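Local coordinates for attachment invasion locus protein (Yersinia pestis, PDB 3QRA) that mediates bacterial adhesion as an outer-membrane beta-barrel and probably promotes the invasion of eukaryotic cells by an unknown mechanism, at residues 36-39 and 43-46; 31-36 and 87-92. One frame throughout, in Å; residues are numbered along the deposited sequence.

Contact 1 and contact 2 of Ail exemplify two ways in which parts of a membrane barrel meet: pairing of neighbouring strands in the wall, and polar side chains meeting across the interior. Contact 1 lies at the turn end of the hairpin formed by strands 28-37 and 42-53. Contact 2 starts from the same strand 28-37, with Y36 in common, and reaches across the barrel to strand 86-102, three strands further along the chain. Their centres lie about 8 Å apart on the same side of the chain's centre. I45 joins them, its CG2 packing 3.4 Å from L91 CD2, so the hairpin wall packs directly on the far strand.

Contact 1 of 2, residues 36-39 and 43-46; sequences YEFN and GVIG. With C8E ((hydroxyethyloxy)tri(ethyloxy)octane), chain E.
G43 and E37 face each other as a non-hydrogen-bonded pair where the antiparallel beta hairpin of strands 28-37 and 42-53 narrows into its turn, at the same barrel end as both chain termini; in proteins of this fold that is the periplasmic end. The two CA atoms, E37 CA and G43 CA, come within 4.0 Å. The F38 ring lies beside the G43 backbone, with F38 CD2 3.6 Å from G43 CA. The E37 side chain points into the barrel, where its carboxylate is held by the backbone N of M1 and by salt bridges to R81 and R156.

At V44 the pairing becomes hydrogen-bonded. Two bonds tie it to Y36: Y36 N to V44 O at 2.9 Å, with an N-H...O angle of 167°, and V44 N to Y36 O at the same length. The V44 side chain emerges on the outer surface, as does that of Y36, and its CG1 occupies the crowded position between backbone N and carbonyl carbon (chi1 58°). There V44 CG1 meets F38 CZ at 3.6 Å, the phenylalanine ring crossing the valine at a slant. The same ring also meets Y36: F38 CD1 lies in the plane of the tyrosine ring, at its edge.

I45 lies on the barrel's inner side and packs on Y89 and L91 of strand 86-102. By G46 the strand has left residues 36-39 behind and borders the alkyl tail of a bound detergent, consistent with a lipid-facing wall; the closest atoms are G46 C and C8E C3, 3.7 Å apart.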
loop_
_atom_site.group_PDB
_atom_site.type_symbol
_atom_site.label_atom_id
_atom_site.label_comp_id
_atom_site.label_asym_id
_atom_site.label_seq_id
_atom_site.Cartn_x
_atom_site.Cartn_y
_atom_site.Cartn_z
ATOM N N TYR A 36 -6.558 15.715 0.960
ATOM C CA TYR A 36 -7.257 16.971 1.154
ATOM C C TYR A 36 -6.217 18.071 1.280
ATOM O O TYR A 36 -5.276 17.959 2.058
ATOM C CB TYR A 36 -8.146 16.941 2.395
ATOM C CG TYR A 36 -8.987 18.201 2.536
ATOM C CD1 TYR A 36 -10.235 18.293 1.920
ATOM C CD2 TYR A 36 -8.530 19.298 3.252
ATOM C CE1 TYR A 36 -11.003 19.420 2.025
ATOM C CE2 TYR A 36 -9.315 20.461 3.363
ATOM C CZ TYR A 36 -10.551 20.501 2.743
ATOM O OH TYR A 36 -11.364 21.613 2.826
ATOM N N GLU A 37 -6.386 19.113 0.506
ATOM C CA GLU A 37 -5.464 20.217 0.479
ATOM C C GLU A 37 -6.007 21.362 1.359
ATOM O O GLU A 37 -7.024 21.877 1.075
ATOM C CB GLU A 37 -5.212 20.674 -0.950
ATOM C CG GLU A 37 -4.423 19.709 -1.792
ATOM C CD GLU A 37 -4.302 20.074 -3.232
ATOM O OE1 GLU A 37 -3.635 21.032 -3.566
ATOM O OE2 GLU A 37 -4.877 19.378 -4.044
ATOM N N PHE A 38 -5.307 21.670 2.436
ATOM C CA PHE A 38 -5.661 22.687 3.417
ATOM C C PHE A 38 -5.404 24.072 2.906
ATOM O O PHE A 38 -6.020 24.986 3.327
ATOM C CB PHE A 38 -4.761 22.616 4.618
ATOM C CG PHE A 38 -4.821 21.395 5.302
ATOM C CD1 PHE A 38 -5.998 20.966 5.801
ATOM C CD2 PHE A 38 -3.709 20.640 5.459
ATOM C CE1 PHE A 38 -6.064 19.792 6.442
ATOM C CE2 PHE A 38 -3.773 19.501 6.124
ATOM C CZ PHE A 38 -4.947 19.057 6.606
ATOM N N ASN A 39 -4.407 24.197 2.072
ATOM C CA ASN A 39 -4.090 25.446 1.396
ATOM C C ASN A 39 -3.469 25.135 0.034
ATOM O O ASN A 39 -3.493 23.997 -0.391
ATOM C CB ASN A 39 -3.237 26.381 2.265
ATOM C CG ASN A 39 -1.889 25.797 2.610
ATOM O OD1 ASN A 39 -1.196 25.284 1.741
ATOM N ND2 ASN A 39 -1.504 25.885 3.884
ATOM N N GLY A 43 -1.138 19.767 2.347
ATOM C CA GLY A 43 -2.325 18.967 2.548
ATOM C C GLY A 43 -2.029 17.718 3.344
ATOM O O GLY A 43 -0.916 17.538 3.848
ATOM N N VAL A 44 -3.033 16.853 3.463
ATOM C CA VAL A 44 -2.850 15.578 4.121
ATOM C C VAL A 44 -3.366 14.488 3.195
ATOM O O VAL A 44 -4.278 14.701 2.398
ATOM C CB VAL A 44 -3.596 15.500 5.473
ATOM C CG1 VAL A 44 -5.116 15.737 5.293
ATOM C CG2 VAL A 44 -3.335 14.135 6.152
ATOM N N ILE A 45 -2.750 13.328 3.286
ATOM C CA ILE A 45 -3.199 12.195 2.504
ATOM C C ILE A 45 -3.286 10.957 3.399
ATOM O O ILE A 45 -2.477 10.767 4.317
ATOM C CB ILE A 45 -2.304 11.993 1.259
ATOM C CG1 ILE A 45 -2.851 10.867 0.365
ATOM C CG2 ILE A 45 -0.868 11.742 1.665
ATOM C CD1 ILE A 45 -2.362 10.933 -1.090
ATOM N N GLY A 46 -4.310 10.150 3.146
ATOM C CA GLY A 46 -4.533 8.915 3.869
ATOM C C GLY A 46 -4.552 7.792 2.850
ATOM O O GLY A 46 -4.977 7.989 1.708
HETATM C C1 C8E E . -8.874 6.408 1.777
HETATM C C2 C8E E . -7.992 5.838 2.880
HETATM C C3 C8E E . -7.873 6.828 4.029
HETATM C C4 C8E E . -7.672 6.112 5.357
HETATM C C5 C8E E . -6.543 6.760 6.151
HETATM C C6 C8E E . -7.031 7.209 7.523
HETATM C C7 C8E E . -5.859 7.583 8.421
HETATM C C8 C8E E . -6.335 8.307 9.675
#

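Contact 2 of 2, residues 31-36 and 87-92; sequences NLKYRY and SLYGLL. With C8E ((hydroxyethyloxy)tri(ethyloxy)octane), chain E.
The strands bearing K33 and R35 on one side and S87, Y89 and L91 on the other cross at 115° between their N-to-C directions, their axes 11.5 Å apart at closest approach, so only side chains bridge them. K33 reaches over with a chain bent at chi2 and again at its end (chi4 73°), which brings the last carbons obliquely past the phenol of Y89: K33 CE lies 3.3 Å from Y89 OH. The hydrogen bond from K33 NZ to that oxygen, at 3.2 Å, is weak. Both groups have a stronger common partner in D133, whose carboxylate takes a salt bridge from the lysine and a hydrogen bond from the tyrosine hydroxyl; S135 also hydrogen-bonds K33 NZ. From its own strand the lysine gains N31 OD1, 2.8 Å from K33 NZ, with the donor tilted from the carbonyl plane. The methyl L91 CD1 supplies an apolar flank, 4.1 Å from K33 CE.

This is the interior of an eight-stranded outer-membrane barrel, where buried charges and polar groups satisfy one another across the lumen while alternate residues face the membrane. L32 and Y34 are of the second kind, with Y34 CB 3.7 Å from the detergent atom C8E C1.

Nearer the barrel end, R35 spans the gap fully extended. Its NH2 gives a hydrogen bond to S87 OG at 2.9 Å, bent to 145°, the oxygen standing somewhat out of the guanidinium plane. A water then closes a small ring: it lies at the edge of the guanidinium, in its plane, and accepts from R35 NH1 and from S87 OG, the latter 2.7 Å away. Q123 takes a further bond from R35 NH1, and R81 lies close to the same guanidinium, which has a long, weak pairing with E37.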
loop_
_atom_site.group_PDB
_atom_site.type_symbol
_atom_site.label_atom_id
_atom_site.label_comp_id
_atom_site.label_asym_id
_atom_site.label_seq_id
_atom_site.Cartn_x
_atom_site.Cartn_y
_atom_site.Cartn_z
ATOM N N ASN A 31 -5.338 -0.332 -3.495
ATOM C CA ASN A 31 -4.978 0.800 -2.660
ATOM C C ASN A 31 -5.985 1.921 -2.886
ATOM O O ASN A 31 -6.241 2.298 -4.024
ATOM C CB ASN A 31 -3.565 1.249 -3.048
ATOM C CG ASN A 31 -3.144 2.542 -2.391
ATOM O OD1 ASN A 31 -2.551 3.401 -3.047
ATOM N ND2 ASN A 31 -3.427 2.687 -1.090
ATOM N N LEU A 32 -6.588 2.419 -1.809
ATOM C CA LEU A 32 -7.422 3.620 -1.882
ATOM C C LEU A 32 -6.648 4.755 -1.219
ATOM O O LEU A 32 -6.107 4.576 -0.123
ATOM C CB LEU A 32 -8.733 3.404 -1.134
ATOM C CG LEU A 32 -9.649 2.324 -1.720
ATOM C CD1 LEU A 32 -10.696 1.870 -0.703
ATOM C CD2 LEU A 32 -10.320 2.838 -2.991
ATOM N N LYS A 33 -6.570 5.908 -1.883
ATOM C CA LYS A 33 -5.961 7.080 -1.243
ATOM C C LYS A 33 -6.918 8.253 -1.291
ATOM O O LYS A 33 -7.655 8.419 -2.272
ATOM C CB LYS A 33 -4.615 7.454 -1.882
ATOM C CG LYS A 33 -3.498 6.434 -1.630
ATOM C CD LYS A 33 -2.132 7.167 -1.533
ATOM C CE LYS A 33 -0.975 6.182 -1.345
ATOM N NZ LYS A 33 -0.673 5.427 -2.601
ATOM N N TYR A 34 -6.907 9.051 -0.225
ATOM C CA TYR A 34 -7.751 10.235 -0.135
ATOM C C TYR A 34 -6.884 11.401 0.317
ATOM O O TYR A 34 -6.202 11.307 1.330
ATOM C CB TYR A 34 -8.898 10.036 0.853
ATOM C CG TYR A 34 -9.616 11.342 1.154
ATOM C CD1 TYR A 34 -10.530 11.875 0.265
ATOM C CD2 TYR A 34 -9.331 12.059 2.307
ATOM C CE1 TYR A 34 -11.173 13.083 0.533
ATOM C CE2 TYR A 34 -9.964 13.261 2.583
ATOM C CZ TYR A 34 -10.879 13.767 1.696
ATOM O OH TYR A 34 -11.492 14.969 1.983
ATOM N N ARG A 35 -6.908 12.482 -0.451
ATOM C CA ARG A 35 -6.074 13.649 -0.184
ATOM C C ARG A 35 -6.952 14.856 0.029
ATOM O O ARG A 35 -7.984 15.009 -0.630
ATOM C CB ARG A 35 -5.145 13.919 -1.372
ATOM C CG ARG A 35 -4.303 15.194 -1.234
ATOM C CD ARG A 35 -3.516 15.426 -2.516
ATOM N NE ARG A 35 -2.759 16.680 -2.516
ATOM C CZ ARG A 35 -2.004 17.064 -3.537
ATOM N NH1 ARG A 35 -1.937 16.285 -4.608
ATOM N NH2 ARG A 35 -1.313 18.210 -3.492
ATOM N N TYR A 36 -6.558 15.715 0.960
ATOM C CA TYR A 36 -7.257 16.971 1.154
ATOM C C TYR A 36 -6.217 18.071 1.280
ATOM O O TYR A 36 -5.276 17.959 2.058
ATOM C CB TYR A 36 -8.146 16.941 2.395
ATOM C CG TYR A 36 -8.987 18.201 2.536
ATOM C CD1 TYR A 36 -10.235 18.293 1.920
ATOM C CD2 TYR A 36 -8.530 19.298 3.252
ATOM C CE1 TYR A 36 -11.003 19.420 2.025
ATOM C CE2 TYR A 36 -9.315 20.461 3.363
ATOM C CZ TYR A 36 -10.551 20.501 2.743
ATOM O OH TYR A 36 -11.364 21.613 2.826
ATOM N N SER A 87 2.892 16.738 -6.857
ATOM C CA SER A 87 2.949 16.856 -5.414
ATOM C C SER A 87 3.661 15.632 -4.852
ATOM O O SER A 87 3.543 14.539 -5.401
ATOM C CB SER A 87 1.534 16.923 -4.830
ATOM O OG SER A 87 0.807 18.000 -5.393
ATOM N N LEU A 88 4.366 15.817 -3.743
ATOM C CA LEU A 88 5.130 14.738 -3.103
ATOM C C LEU A 88 4.624 14.488 -1.700
ATOM O O LEU A 88 4.278 15.412 -0.997
ATOM C CB LEU A 88 6.595 15.149 -2.987
ATOM C CG LEU A 88 7.328 15.627 -4.232
ATOM C CD1 LEU A 88 8.732 16.104 -3.846
ATOM C CD2 LEU A 88 7.391 14.526 -5.269
ATOM N N TYR A 89 4.615 13.246 -1.254
ATOM C CA TYR A 89 4.135 12.988 0.094
ATOM C C TYR A 89 4.922 11.903 0.845
ATOM O O TYR A 89 5.582 11.046 0.239
ATOM C CB TYR A 89 2.636 12.681 0.086
ATOM C CG TYR A 89 2.196 11.494 -0.768
ATOM C CD1 TYR A 89 2.338 10.182 -0.306
ATOM C CD2 TYR A 89 1.595 11.691 -2.010
ATOM C CE1 TYR A 89 1.920 9.096 -1.069
ATOM C CE2 TYR A 89 1.160 10.599 -2.790
ATOM C CZ TYR A 89 1.319 9.315 -2.309
ATOM O OH TYR A 89 0.867 8.238 -3.063
ATOM N N GLY A 90 4.857 11.975 2.172
ATOM C CA GLY A 90 5.448 10.963 3.036
ATOM C C GLY A 90 4.391 10.462 4.005
ATOM O O GLY A 90 3.603 11.252 4.535
ATOM N N LEU A 91 4.369 9.149 4.233
ATOM C CA LEU A 91 3.309 8.499 4.999
ATOM C C LEU A 91 3.869 7.643 6.131
ATOM O O LEU A 91 4.956 7.078 6.024
ATOM C CB LEU A 91 2.473 7.597 4.085
ATOM C CG LEU A 91 1.900 8.278 2.840
ATOM C CD1 LEU A 91 1.133 7.286 1.988
ATOM C CD2 LEU A 91 0.993 9.435 3.239
ATOM N N LEU A 92 3.101 7.563 7.209
ATOM C CA LEU A 92 3.433 6.743 8.356
ATOM C C LEU A 92 2.150 6.124 8.865
ATOM O O LEU A 92 1.072 6.739 8.813
ATOM C CB LEU A 92 4.055 7.599 9.465
ATOM C CG LEU A 92 4.473 6.843 10.727
ATOM C CD1 LEU A 92 5.614 5.903 10.413
ATOM C CD2 LEU A 92 4.887 7.837 11.824
HETATM C C1 C8E E . -8.874 6.408 1.777
HETATM C C2 C8E E . -7.992 5.838 2.880
HETATM C C3 C8E E . -7.873 6.828 4.029
HETATM C C4 C8E E . -7.672 6.112 5.357
HETATM C C5 C8E E . -6.543 6.760 6.151
HETATM C C6 C8E E . -7.031 7.209 7.523
HETATM C C7 C8E E . -5.859 7.583 8.421
HETATM C C8 C8E E . -6.335 8.307 9.675
HETATM O O HOH W 1 -0.374 16.619 -7.404
#